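Putative glutaryl-CoA dehydrogenase (Thermus thermophilus, PDB 2EBA) is a putative flavoenzyme of the acyl-CoA dehydrogenase family that holds flavin-adenine dinucleotide in a four-chain assembly. Local coordinates at residues Ile34-Phe43 and Lys204-Thr212; Ala316-Trp327 and Tyr364-Leu375. All blocks are in the same frame, centred on the assembly; numbering follows the deposited sequence.

Overall arrangement
Followed from the N terminus, the chain shows how an acyl-CoA dehydrogenase fold, with helices before and after a beta-rich middle, is tied together by contacts between segments distant in sequence. Contact 1 closes a loop of 160 residues, bringing the end of helix 31-39 against the loop between strands 196-200 and 212-217, and so joins the N-terminal and middle family regions. Contact 2 opens only afterwards; the two lie in series, neither nested nor crossed. Its shorter, largely helical loop of 36 residues pairs helices 315-340 and 368-380 within the C-terminal region. Their centres are 25 Å apart, yet Leu207 packs on Tyr364, both residues of a flavin-adenine dinucleotide pocket.

Contact 1 (Ile34-Phe43 and Lys204-Thr212); sequences IRDWWEEGVF and KMSLRASVT
Arg208 reaches across the indole of Trp38 to the carbonyls at the end of helix 31-39. Its CD lies over one face of the six-membered ring, 3.5 Å from the centroid, a CH-pi contact, and the two side chains cross at about a right angle. The guanidinium beyond stands steeply to the indole, the planes 71° apart. Arg208 NH2 gives Glu39 O a nearly straight hydrogen bond of 2.9 Å; this nitrogen sits above the carbonyl plane, while the oxygen lies in the guanidinium plane. A weak, bent bond runs from NE to Trp38 O, and Gly41 CA lies over one face of the guanidinium, toward its margin. A bend at chi3 (63°) turns the arginine tip, and Arg208 NH1 is held from its own loop by Lys204 O at 2.6 Å.

The helix ends here in a Schellman motif, with Gly41 at positive phi. The cationic side chain thus meets carbonyls of the last helical turn, at the end where the helix dipole would probably welcome it. These bonds join a helix of the N-terminal region to a loop of the beta-rich middle region.

Ala209, centre of an inverse gamma turn, packs its CB 4.1 Å from Ile34 CD1 and sends its CA-H toward Val42 O. Beyond the helix end, Phe43 swings its ring anti to the backbone N (chi1 -180°), setting CD1 3.5 Å from Ala209 O, near the ring plane, while Phe43 CB rests on Val211 CG1.

Farther out, Leu356 and Asn357 of helix 351-361 pack on Trp38, as does Met205 of a second subunit. Phe92 meets the Phe43 ring, and Leu207 touches flavin-adenine dinucleotide directly.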
loop_
_atom_site.group_PDB
_atom_site.type_symbol
_atom_site.label_atom_id
_atom_site.label_comp_id
_atom_site.label_asym_id
_atom_site.label_seq_id
_atom_site.Cartn_x
_atom_site.Cartn_y
_atom_site.Cartn_z
ATOM N N ILE A 34 -20.469 4.726 26.458
ATOM C CA ILE A 34 -20.418 4.528 25.015
ATOM C C ILE A 34 -20.501 3.075 24.564
ATOM O O ILE A 34 -21.155 2.785 23.566
ATOM C CB ILE A 34 -19.168 5.157 24.388
ATOM C CG1 ILE A 34 -19.362 5.242 22.879
ATOM C CG2 ILE A 34 -17.948 4.324 24.719
ATOM C CD1 ILE A 34 -20.620 6.013 22.493
ATOM N N ARG A 35 -19.839 2.170 25.277
ATOM C CA ARG A 35 -19.896 0.752 24.918
ATOM C C ARG A 35 -21.352 0.358 24.823
ATOM O O ARG A 35 -21.886 0.163 23.733
ATOM C CB ARG A 35 -19.249 -0.127 25.982
ATOM C CG ARG A 35 -17.922 -0.733 25.600
ATOM C CD ARG A 35 -16.779 -0.049 26.325
ATOM N NE ARG A 35 -15.821 -1.025 26.833
ATOM C CZ ARG A 35 -14.845 -0.744 27.692
ATOM N NH1 ARG A 35 -14.696 0.496 28.149
ATOM N NH2 ARG A 35 -14.023 -1.709 28.096
ATOM N N ASP A 36 -22.001 0.246 25.976
ATOM C CA ASP A 36 -23.399 -0.127 26.041
ATOM C C ASP A 36 -24.274 0.589 25.017
ATOM O O ASP A 36 -25.055 -0.058 24.326
ATOM C CB ASP A 36 -23.908 0.116 27.449
ATOM C CG ASP A 36 -23.052 -0.585 28.490
ATOM O OD1 ASP A 36 -22.258 -1.475 28.097
ATOM O OD2 ASP A 36 -23.148 -0.268 29.688
ATOM N N TRP A 37 -24.166 1.899 24.897
ATOM C CA TRP A 37 -25.014 2.574 23.932
ATOM C C TRP A 37 -24.750 2.123 22.481
ATOM O O TRP A 37 -25.705 1.914 21.724
ATOM C CB TRP A 37 -24.852 4.085 24.047
ATOM C CG TRP A 37 -25.210 4.651 25.393
ATOM C CD1 TRP A 37 -26.098 4.140 26.322
ATOM C CD2 TRP A 37 -24.759 5.902 25.928
ATOM N NE1 TRP A 37 -26.217 5.005 27.389
ATOM C CE2 TRP A 37 -25.411 6.094 27.172
ATOM C CE3 TRP A 37 -23.869 6.889 25.472
ATOM C CZ2 TRP A 37 -25.193 7.231 27.967
ATOM C CZ3 TRP A 37 -23.656 8.010 26.259
ATOM C CH2 TRP A 37 -24.312 8.170 27.493
ATOM N N TRP A 38 -23.477 1.975 22.092
ATOM C CA TRP A 38 -23.122 1.544 20.737
ATOM C C TRP A 38 -23.719 0.134 20.575
ATOM O O TRP A 38 -24.401 -0.170 19.584
ATOM C CB TRP A 38 -21.604 1.482 20.583
ATOM C CG TRP A 38 -21.154 1.310 19.191
ATOM C CD1 TRP A 38 -20.930 2.300 18.272
ATOM C CD2 TRP A 38 -20.991 0.074 18.493
ATOM N NE1 TRP A 38 -20.635 1.756 17.043
ATOM C CE2 TRP A 38 -20.669 0.385 17.148
ATOM C CE3 TRP A 38 -21.097 -1.278 18.868
ATOM C CZ2 TRP A 38 -20.456 -0.593 16.175
ATOM C CZ3 TRP A 38 -20.882 -2.253 17.906
ATOM C CH2 TRP A 38 -20.565 -1.903 16.571
ATOM N N GLU A 39 -23.459 -0.695 21.584
ATOM C CA GLU A 39 -23.928 -2.073 21.634
ATOM C C GLU A 39 -25.442 -2.184 21.447
ATOM O O GLU A 39 -25.895 -2.944 20.591
ATOM C CB GLU A 39 -23.545 -2.659 22.972
ATOM C CG GLU A 39 -22.990 -4.023 22.959
ATOM C CD GLU A 39 -22.367 -4.369 24.290
ATOM O OE1 GLU A 39 -21.509 -3.556 24.750
ATOM O OE2 GLU A 39 -22.716 -5.430 24.847
ATOM N N GLU A 40 -26.235 -1.469 22.253
ATOM C CA GLU A 40 -27.683 -1.561 22.089
ATOM C C GLU A 40 -28.168 -0.649 20.968
ATOM O O GLU A 40 -29.357 -0.518 20.730
ATOM C CB GLU A 40 -28.417 -1.279 23.408
ATOM C CG GLU A 40 -27.955 -0.065 24.181
ATOM C CD GLU A 40 -27.865 -0.363 25.666
ATOM O OE1 GLU A 40 -27.234 -1.378 26.031
ATOM O OE2 GLU A 40 -28.416 0.410 26.469
ATOM N N GLY A 41 -27.227 -0.031 20.274
ATOM C CA GLY A 41 -27.574 0.826 19.163
ATOM C C GLY A 41 -28.474 1.996 19.486
ATOM O O GLY A 41 -29.452 2.241 18.786
ATOM N N VAL A 42 -28.152 2.735 20.535
ATOM C CA VAL A 42 -28.955 3.887 20.879
ATOM C C VAL A 42 -28.126 5.161 20.997
ATOM O O VAL A 42 -26.954 5.120 21.362
ATOM C CB VAL A 42 -29.717 3.650 22.202
ATOM C CG1 VAL A 42 -28.731 3.417 23.349
ATOM C CG2 VAL A 42 -30.642 4.835 22.490
ATOM N N PHE A 43 -28.743 6.289 20.657
ATOM C CA PHE A 43 -28.096 7.585 20.769
ATOM C C PHE A 43 -28.593 8.180 22.070
ATOM O O PHE A 43 -29.793 8.211 22.331
ATOM C CB PHE A 43 -28.476 8.526 19.623
ATOM C CG PHE A 43 -27.811 9.874 19.718
ATOM C CD1 PHE A 43 -26.512 10.042 19.274
ATOM C CD2 PHE A 43 -28.451 10.949 20.324
ATOM C CE1 PHE A 43 -25.848 11.250 19.432
ATOM C CE2 PHE A 43 -27.790 12.173 20.490
ATOM C CZ PHE A 43 -26.483 12.317 20.040
ATOM N N LYS A 204 -27.733 -1.908 11.621
ATOM C CA LYS A 204 -26.541 -1.090 11.421
ATOM C C LYS A 204 -25.368 -1.677 12.181
ATOM O O LYS A 204 -25.455 -1.932 13.373
ATOM C CB LYS A 204 -26.780 0.345 11.920
ATOM C CG LYS A 204 -27.324 1.300 10.884
ATOM C CD LYS A 204 -27.950 2.509 11.544
ATOM C CE LYS A 204 -26.965 3.231 12.433
ATOM N NZ LYS A 204 -27.577 4.392 13.124
ATOM N N MET A 205 -24.271 -1.915 11.469
ATOM C CA MET A 205 -23.058 -2.441 12.084
ATOM C C MET A 205 -22.043 -1.322 12.281
ATOM O O MET A 205 -20.919 -1.555 12.723
ATOM C CB MET A 205 -22.456 -3.549 11.218
ATOM C CG MET A 205 -22.934 -4.947 11.578
ATOM S SD MET A 205 -23.973 -4.969 13.051
ATOM C CE MET A 205 -22.772 -5.404 14.306
ATOM N N SER A 206 -22.457 -0.105 11.949
ATOM C CA SER A 206 -21.578 1.054 12.010
ATOM C C SER A 206 -22.372 2.264 12.476
ATOM O O SER A 206 -23.545 2.398 12.159
ATOM C CB SER A 206 -20.980 1.327 10.638
ATOM O OG SER A 206 -20.287 2.556 10.634
ATOM N N LEU A 207 -21.724 3.141 13.229
ATOM C CA LEU A 207 -22.373 4.336 13.743
ATOM C C LEU A 207 -23.682 3.973 14.467
ATOM O O LEU A 207 -24.733 4.572 14.240
ATOM C CB LEU A 207 -22.637 5.316 12.597
ATOM C CG LEU A 207 -22.473 6.769 13.055
ATOM C CD1 LEU A 207 -20.985 7.072 13.237
ATOM C CD2 LEU A 207 -23.090 7.719 12.046
ATOM N N ARG A 208 -23.602 2.984 15.351
ATOM C CA ARG A 208 -24.773 2.523 16.087
ATOM C C ARG A 208 -25.266 3.479 17.169
ATOM O O ARG A 208 -26.447 3.455 17.524
ATOM C CB ARG A 208 -24.498 1.146 16.675
ATOM C CG ARG A 208 -24.459 0.060 15.615
ATOM C CD ARG A 208 -24.029 -1.270 16.190
ATOM N NE ARG A 208 -24.956 -1.792 17.186
ATOM C CZ ARG A 208 -26.183 -2.243 16.921
ATOM N NH1 ARG A 208 -26.656 -2.245 15.682
ATOM N NH2 ARG A 208 -26.944 -2.690 17.901
ATOM N N ALA A 209 -24.361 4.308 17.694
ATOM C CA ALA A 209 -24.718 5.304 18.702
ATOM C C ALA A 209 -25.111 6.558 17.921
ATOM O O ALA A 209 -24.418 7.576 17.955
ATOM C CB ALA A 209 -23.529 5.593 19.601
ATOM N N SER A 210 -26.220 6.461 17.201
ATOM C CA SER A 210 -26.715 7.552 16.375
ATOM C C SER A 210 -27.980 7.087 15.684
ATOM O O SER A 210 -28.138 5.892 15.431
ATOM C CB SER A 210 -25.671 7.925 15.316
ATOM O OG SER A 210 -26.247 8.642 14.234
ATOM N N VAL A 211 -28.889 8.010 15.382
ATOM C CA VAL A 211 -30.100 7.602 14.688
ATOM C C VAL A 211 -30.015 7.974 13.210
ATOM O O VAL A 211 -29.661 9.097 12.846
ATOM C CB VAL A 211 -31.413 8.163 15.390
ATOM C CG1 VAL A 211 -31.068 8.714 16.777
ATOM C CG2 VAL A 211 -32.131 9.192 14.510
ATOM N N THR A 212 -30.293 6.982 12.368
ATOM C CA THR A 212 -30.260 7.118 10.919
ATOM C C THR A 212 -31.635 6.736 10.424
ATOM O O THR A 212 -32.158 5.681 10.777
ATOM C CB THR A 212 -29.260 6.158 10.295
ATOM O OG1 THR A 212 -28.073 6.114 11.098
ATOM C CG2 THR A 212 -28.919 6.607 8.882
#

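Contact 2 (Ala316-Trp327 and Tyr364-Leu375); sequences AQVSLAKRQNVW and YEGTHDVHTLVL. With FAD (flavin-adenine dinucleotide), chain I.
Ser319 and His371 meet at the tight centre of this helix pair, where Ser319 OG and His371 ND1 share a hydrogen bond of 2.9 Å in the imidazole plane. The ring's NE2 donates to Glu365 O, so both nitrogens fix its rotation. Lys322, bent at chi2 (-86°), passes His371 at about a right angle, CD beside NE2, and its NZ ties together Tyr364 O and Gly366 O, in the loop beside flavin-adenine dinucleotide, and Val361 O at the end of helix 351-361. Thr367 OG1 and FAD O2B share a hydrogen bond. Arg323, a knob among His368, His371, Thr372 and Leu375, grips Thr372 OG1 side-on with NE and NH2, at 3.2 and 3.1 Å, and lays CG over one face of His368.

Packing is looser toward the partly exposed side, an edge-to-face pair of His368 on Trp327: the His368 centroid is 4.8 Å from that of the Trp327 five-membered ring, planes at 62°. His368 NE2 is buried without a polar partner.

The axes of the short helix segments come within 9.0 Å, directions 144° apart, only roughly antiparallel. Helix 235-269 flanks them through Arg245, helix 281-309 packs on Gln317, and Glu289 of a third subunit pairs with Arg323.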
loop_
_atom_site.group_PDB
_atom_site.type_symbol
_atom_site.label_atom_id
_atom_site.label_comp_id
_atom_site.label_asym_id
_atom_site.label_seq_id
_atom_site.Cartn_x
_atom_site.Cartn_y
_atom_site.Cartn_z
ATOM N N ALA A 316 -12.046 22.662 -1.986
ATOM C CA ALA A 316 -11.048 21.693 -2.395
ATOM C C ALA A 316 -10.090 21.450 -1.260
ATOM O O ALA A 316 -9.671 20.332 -1.043
ATOM C CB ALA A 316 -10.295 22.192 -3.613
ATOM N N GLN A 317 -9.734 22.508 -0.540
ATOM C CA GLN A 317 -8.816 22.383 0.588
ATOM C C GLN A 317 -9.450 21.492 1.656
ATOM O O GLN A 317 -8.790 20.629 2.228
ATOM C CB GLN A 317 -8.494 23.764 1.187
ATOM C CG GLN A 317 -7.786 24.707 0.237
ATOM C CD GLN A 317 -7.441 26.046 0.875
ATOM O OE1 GLN A 317 -8.306 26.724 1.442
ATOM N NE2 GLN A 317 -6.173 26.439 0.774
ATOM N N VAL A 318 -10.731 21.719 1.922
ATOM C CA VAL A 318 -11.465 20.933 2.898
ATOM C C VAL A 318 -11.549 19.483 2.442
ATOM O O VAL A 318 -11.382 18.573 3.236
ATOM C CB VAL A 318 -12.885 21.491 3.116
ATOM C CG1 VAL A 318 -13.698 20.535 3.984
ATOM C CG2 VAL A 318 -12.796 22.843 3.788
ATOM N N SER A 319 -11.800 19.268 1.161
ATOM C CA SER A 319 -11.866 17.906 0.645
ATOM C C SER A 319 -10.561 17.148 0.926
ATOM O O SER A 319 -10.581 15.964 1.279
ATOM C CB SER A 319 -12.128 17.914 -0.866
ATOM O OG SER A 319 -13.508 17.924 -1.159
ATOM N N LEU A 320 -9.426 17.832 0.763
ATOM C CA LEU A 320 -8.125 17.221 0.990
ATOM C C LEU A 320 -8.014 16.728 2.424
ATOM O O LEU A 320 -7.662 15.571 2.660
ATOM C CB LEU A 320 -6.999 18.214 0.696
ATOM C CG LEU A 320 -5.600 17.710 1.054
ATOM C CD1 LEU A 320 -5.293 16.476 0.239
ATOM C CD2 LEU A 320 -4.566 18.768 0.757
ATOM N N ALA A 321 -8.333 17.599 3.376
ATOM C CA ALA A 321 -8.261 17.269 4.796
ATOM C C ALA A 321 -9.221 16.157 5.239
ATOM O O ALA A 321 -8.855 15.307 6.040
ATOM C CB ALA A 321 -8.499 18.521 5.633
ATOM N N LYS A 322 -10.446 16.165 4.736
ATOM C CA LYS A 322 -11.407 15.133 5.105
ATOM C C LYS A 322 -10.932 13.781 4.570
ATOM O O LYS A 322 -10.870 12.789 5.295
ATOM C CB LYS A 322 -12.787 15.484 4.541
ATOM C CG LYS A 322 -13.929 14.695 5.134
ATOM C CD LYS A 322 -14.143 13.375 4.424
ATOM C CE LYS A 322 -15.418 12.713 4.925
ATOM N NZ LYS A 322 -15.745 11.466 4.173
ATOM N N ARG A 323 -10.579 13.770 3.291
ATOM C CA ARG A 323 -10.109 12.573 2.604
ATOM C C ARG A 323 -8.913 11.964 3.302
ATOM O O ARG A 323 -8.938 10.791 3.673
ATOM C CB ARG A 323 -9.727 12.931 1.169
ATOM C CG ARG A 323 -9.276 11.769 0.300
ATOM C CD ARG A 323 -8.007 12.159 -0.429
ATOM N NE ARG A 323 -7.772 11.378 -1.630
ATOM C CZ ARG A 323 -6.574 11.199 -2.164
ATOM N NH1 ARG A 323 -5.500 11.737 -1.598
ATOM N NH2 ARG A 323 -6.454 10.496 -3.277
ATOM N N GLN A 324 -7.868 12.767 3.494
ATOM C CA GLN A 324 -6.650 12.284 4.147
ATOM C C GLN A 324 -6.834 11.831 5.595
ATOM O O GLN A 324 -6.452 10.722 5.961
ATOM C CB GLN A 324 -5.553 13.351 4.119
ATOM C CG GLN A 324 -5.039 13.712 2.743
ATOM C CD GLN A 324 -4.575 12.513 1.948
ATOM O OE1 GLN A 324 -5.326 11.968 1.146
ATOM N NE2 GLN A 324 -3.336 12.089 2.174
ATOM N N ASN A 325 -7.422 12.686 6.423
ATOM C CA ASN A 325 -7.593 12.351 7.828
ATOM C C ASN A 325 -8.485 11.152 8.122
ATOM O O ASN A 325 -8.158 10.325 8.969
ATOM C CB ASN A 325 -8.093 13.578 8.611
ATOM C CG ASN A 325 -7.065 14.699 8.655
ATOM O OD1 ASN A 325 -7.269 15.722 9.315
ATOM N ND2 ASN A 325 -5.955 14.512 7.951
ATOM N N VAL A 326 -9.618 11.052 7.445
ATOM C CA VAL A 326 -10.510 9.926 7.700
ATOM C C VAL A 326 -9.865 8.616 7.242
ATOM O O VAL A 326 -9.923 7.612 7.954
ATOM C CB VAL A 326 -11.899 10.152 7.017
ATOM C CG1 VAL A 326 -12.824 8.956 7.262
ATOM C CG2 VAL A 326 -12.536 11.438 7.571
ATOM N N TRP A 327 -9.225 8.642 6.074
ATOM C CA TRP A 327 -8.568 7.469 5.529
ATOM C C TRP A 327 -7.553 6.958 6.530
ATOM O O TRP A 327 -7.501 5.765 6.837
ATOM C CB TRP A 327 -7.838 7.827 4.237
ATOM C CG TRP A 327 -7.186 6.669 3.568
ATOM C CD1 TRP A 327 -6.017 6.685 2.860
ATOM C CD2 TRP A 327 -7.706 5.339 3.457
ATOM N NE1 TRP A 327 -5.780 5.449 2.311
ATOM C CE2 TRP A 327 -6.802 4.603 2.659
ATOM C CE3 TRP A 327 -8.855 4.694 3.955
ATOM C CZ2 TRP A 327 -7.010 3.252 2.341
ATOM C CZ3 TRP A 327 -9.063 3.340 3.640
ATOM C CH2 TRP A 327 -8.144 2.641 2.840
ATOM N N TYR A 364 -19.781 8.825 4.174
ATOM C CA TYR A 364 -20.614 10.012 4.068
ATOM C C TYR A 364 -19.843 11.320 3.982
ATOM O O TYR A 364 -18.633 11.351 4.176
ATOM C CB TYR A 364 -21.654 10.061 5.203
ATOM C CG TYR A 364 -21.175 10.316 6.626
ATOM C CD1 TYR A 364 -19.961 10.956 6.904
ATOM C CD2 TYR A 364 -21.994 9.983 7.705
ATOM C CE1 TYR A 364 -19.592 11.256 8.222
ATOM C CE2 TYR A 364 -21.632 10.277 9.012
ATOM C CZ TYR A 364 -20.437 10.910 9.265
ATOM O OH TYR A 364 -20.098 11.178 10.569
ATOM N N GLU A 365 -20.551 12.401 3.677
ATOM C CA GLU A 365 -19.907 13.702 3.544
ATOM C C GLU A 365 -18.842 13.618 2.452
ATOM O O GLU A 365 -17.762 14.203 2.564
ATOM C CB GLU A 365 -19.285 14.112 4.876
ATOM C CG GLU A 365 -20.313 14.233 5.989
ATOM C CD GLU A 365 -20.775 15.658 6.207
ATOM O OE1 GLU A 365 -20.650 16.475 5.276
ATOM O OE2 GLU A 365 -21.272 15.964 7.309
ATOM N N GLY A 366 -19.179 12.894 1.386
ATOM C CA GLY A 366 -18.265 12.719 0.268
ATOM C C GLY A 366 -17.354 11.531 0.488
ATOM O O GLY A 366 -16.542 11.561 1.395
ATOM N N THR A 367 -17.490 10.476 -0.309
ATOM C CA THR A 367 -16.628 9.305 -0.153
ATOM C C THR A 367 -15.165 9.615 -0.503
ATOM O O THR A 367 -14.851 10.669 -1.062
ATOM C CB THR A 367 -17.067 8.124 -1.048
ATOM O OG1 THR A 367 -17.050 8.528 -2.421
ATOM C CG2 THR A 367 -18.438 7.658 -0.684
ATOM N N HIS A 368 -14.278 8.675 -0.190
ATOM C CA HIS A 368 -12.860 8.847 -0.473
ATOM C C HIS A 368 -12.654 9.217 -1.929
ATOM O O HIS A 368 -11.941 10.159 -2.245
ATOM C CB HIS A 368 -12.097 7.566 -0.147
ATOM C CG HIS A 368 -10.611 7.732 -0.170
ATOM N ND1 HIS A 368 -9.868 7.643 -1.327
ATOM C CD2 HIS A 368 -9.735 8.034 0.817
ATOM C CE1 HIS A 368 -8.597 7.880 -1.052
ATOM N NE2 HIS A 368 -8.492 8.121 0.243
ATOM N N ASP A 369 -13.309 8.481 -2.812
ATOM C CA ASP A 369 -13.197 8.736 -4.235
ATOM C C ASP A 369 -13.780 10.059 -4.746
ATOM O O ASP A 369 -13.226 10.645 -5.674
ATOM C CB ASP A 369 -13.785 7.561 -5.022
ATOM C CG ASP A 369 -12.934 6.309 -4.903
ATOM O OD1 ASP A 369 -11.700 6.442 -4.835
ATOM O OD2 ASP A 369 -13.483 5.191 -4.890
ATOM N N VAL A 370 -14.881 10.546 -4.185
ATOM C CA VAL A 370 -15.383 11.818 -4.693
ATOM C C VAL A 370 -14.386 12.937 -4.369
ATOM O O VAL A 370 -14.168 13.842 -5.175
ATOM C CB VAL A 370 -16.780 12.207 -4.117
ATOM C CG1 VAL A 370 -17.748 11.056 -4.277
ATOM C CG2 VAL A 370 -16.663 12.642 -2.680
ATOM N N HIS A 371 -13.771 12.872 -3.196
ATOM C CA HIS A 371 -12.821 13.902 -2.809
ATOM C C HIS A 371 -11.608 13.841 -3.720
ATOM O O HIS A 371 -11.038 14.869 -4.082
ATOM C CB HIS A 371 -12.432 13.725 -1.346
ATOM C CG HIS A 371 -13.561 13.975 -0.400
ATOM N ND1 HIS A 371 -14.207 15.191 -0.320
ATOM C CD2 HIS A 371 -14.179 13.163 0.491
ATOM C CE1 HIS A 371 -15.173 15.115 0.578
ATOM N NE2 HIS A 371 -15.179 13.897 1.083
ATOM N N THR A 372 -11.218 12.623 -4.085
ATOM C CA THR A 372 -10.102 12.424 -4.992
ATOM C C THR A 372 -10.430 13.154 -6.293
ATOM O O THR A 372 -9.572 13.830 -6.873
ATOM C CB THR A 372 -9.877 10.921 -5.299
ATOM O OG1 THR A 372 -9.397 10.262 -4.126
ATOM C CG2 THR A 372 -8.853 10.739 -6.401
ATOM N N LEU A 373 -11.679 13.014 -6.741
ATOM C CA LEU A 373 -12.127 13.661 -7.971
ATOM C C LEU A 373 -12.215 15.170 -7.790
ATOM O O LEU A 373 -11.970 15.931 -8.724
ATOM C CB LEU A 373 -13.487 13.106 -8.424
ATOM C CG LEU A 373 -13.576 11.838 -9.287
ATOM C CD1 LEU A 373 -12.437 11.812 -10.291
ATOM C CD2 LEU A 373 -13.514 10.608 -8.434
ATOM N N VAL A 374 -12.573 15.609 -6.594
ATOM C CA VAL A 374 -12.641 17.033 -6.343
ATOM C C VAL A 374 -11.236 17.568 -6.594
ATOM O O VAL A 374 -11.038 18.459 -7.409
ATOM C CB VAL A 374 -13.061 17.329 -4.891
ATOM C CG1 VAL A 374 -12.675 18.756 -4.518
ATOM C CG2 VAL A 374 -14.564 17.116 -4.738
ATOM N N LEU A 375 -10.262 16.994 -5.897
ATOM C CA LEU A 375 -8.877 17.405 -6.040
ATOM C C LEU A 375 -8.427 17.264 -7.497
ATOM O O LEU A 375 -7.814 18.175 -8.059
ATOM C CB LEU A 375 -7.988 16.560 -5.115
ATOM C CG LEU A 375 -8.218 16.722 -3.604
ATOM C CD1 LEU A 375 -7.394 15.698 -2.826
ATOM C CD2 LEU A 375 -7.857 18.152 -3.189
HETATM P PA FAD I . -22.884 5.629 -4.014
HETATM O O1A FAD I . -23.626 4.732 -4.981
HETATM O O2A FAD I . -22.929 7.129 -4.166
HETATM O O5B FAD I . -21.349 5.112 -3.967
HETATM C C5B FAD I . -20.957 3.841 -3.922
HETATM C C4B FAD I . -19.535 3.511 -4.297
HETATM O O4B FAD I . -19.163 4.230 -5.665
HETATM C C3B FAD I . -18.588 4.541 -3.475
HETATM O O3B FAD I . -17.320 3.894 -3.441
HETATM C C2B FAD I . -18.218 5.776 -4.328
HETATM O O2B FAD I . -16.915 6.183 -4.149
HETATM C C1B FAD I . -18.220 5.142 -5.696
HETATM N N9A FAD I . -18.576 6.262 -6.669
HETATM C C8A FAD I . -19.705 6.951 -6.685
HETATM N N7A FAD I . -19.618 7.831 -7.738
HETATM C C5A FAD I . -18.423 7.656 -8.368
HETATM C C6A FAD I . -17.779 8.260 -9.498
HETATM N N6A FAD I . -18.364 9.250 -10.193
HETATM N N1A FAD I . -16.533 7.821 -9.873
HETATM C C2A FAD I . -15.900 6.820 -9.189
HETATM N N3A FAD I . -16.495 6.227 -8.103
HETATM C C4A FAD I . -17.755 6.622 -7.686
HETATM N N1 FAD I . -26.587 11.935 3.720
HETATM C C2 FAD I . -27.205 13.133 3.993
HETATM O O2 FAD I . -27.538 13.890 3.065
HETATM N N3 FAD I . -27.460 13.496 5.288
HETATM C C4 FAD I . -27.107 12.673 6.331
HETATM O O4 FAD I . -27.361 13.017 7.503
HETATM C C4X FAD I . -26.476 11.438 6.073
HETATM N N5 FAD I . -26.133 10.582 7.099
HETATM C C5X FAD I . -25.553 9.361 6.851
HETATM C C6 FAD I . -25.247 8.490 7.929
HETATM C C7 FAD I . -24.676 7.216 7.681
HETATM C C7M FAD I . -24.394 6.335 8.879
HETATM C C8 FAD I . -24.395 6.809 6.338
HETATM C C8M FAD I . -23.791 5.466 5.983
HETATM C C9 FAD I . -24.697 7.679 5.276
HETATM C C9A FAD I . -25.284 8.970 5.496
HETATM N N10 FAD I . -25.624 9.854 4.450
HETATM C C10 FAD I . -26.215 11.066 4.724
HETATM C "C1'" FAD I . -25.396 9.513 3.038
HETATM C "C2'" FAD I . -23.952 9.458 2.631
HETATM O "O2'" FAD I . -23.497 10.771 2.345
HETATM C "C3'" FAD I . -23.864 8.524 1.460
HETATM O "O3'" FAD I . -23.766 7.196 1.970
HETATM C "C4'" FAD I . -22.672 8.777 0.546
HETATM O "O4'" FAD I . -22.946 9.860 -0.348
HETATM C "C5'" FAD I . -22.364 7.544 -0.281
HETATM O "O5'" FAD I . -23.324 7.403 -1.309
HETATM P P FAD I . -24.246 6.089 -1.529
HETATM O O1P FAD I . -24.381 5.296 -0.266
HETATM O O2P FAD I . -25.527 6.553 -2.179
HETATM O O3P FAD I . -23.356 5.207 -2.527
#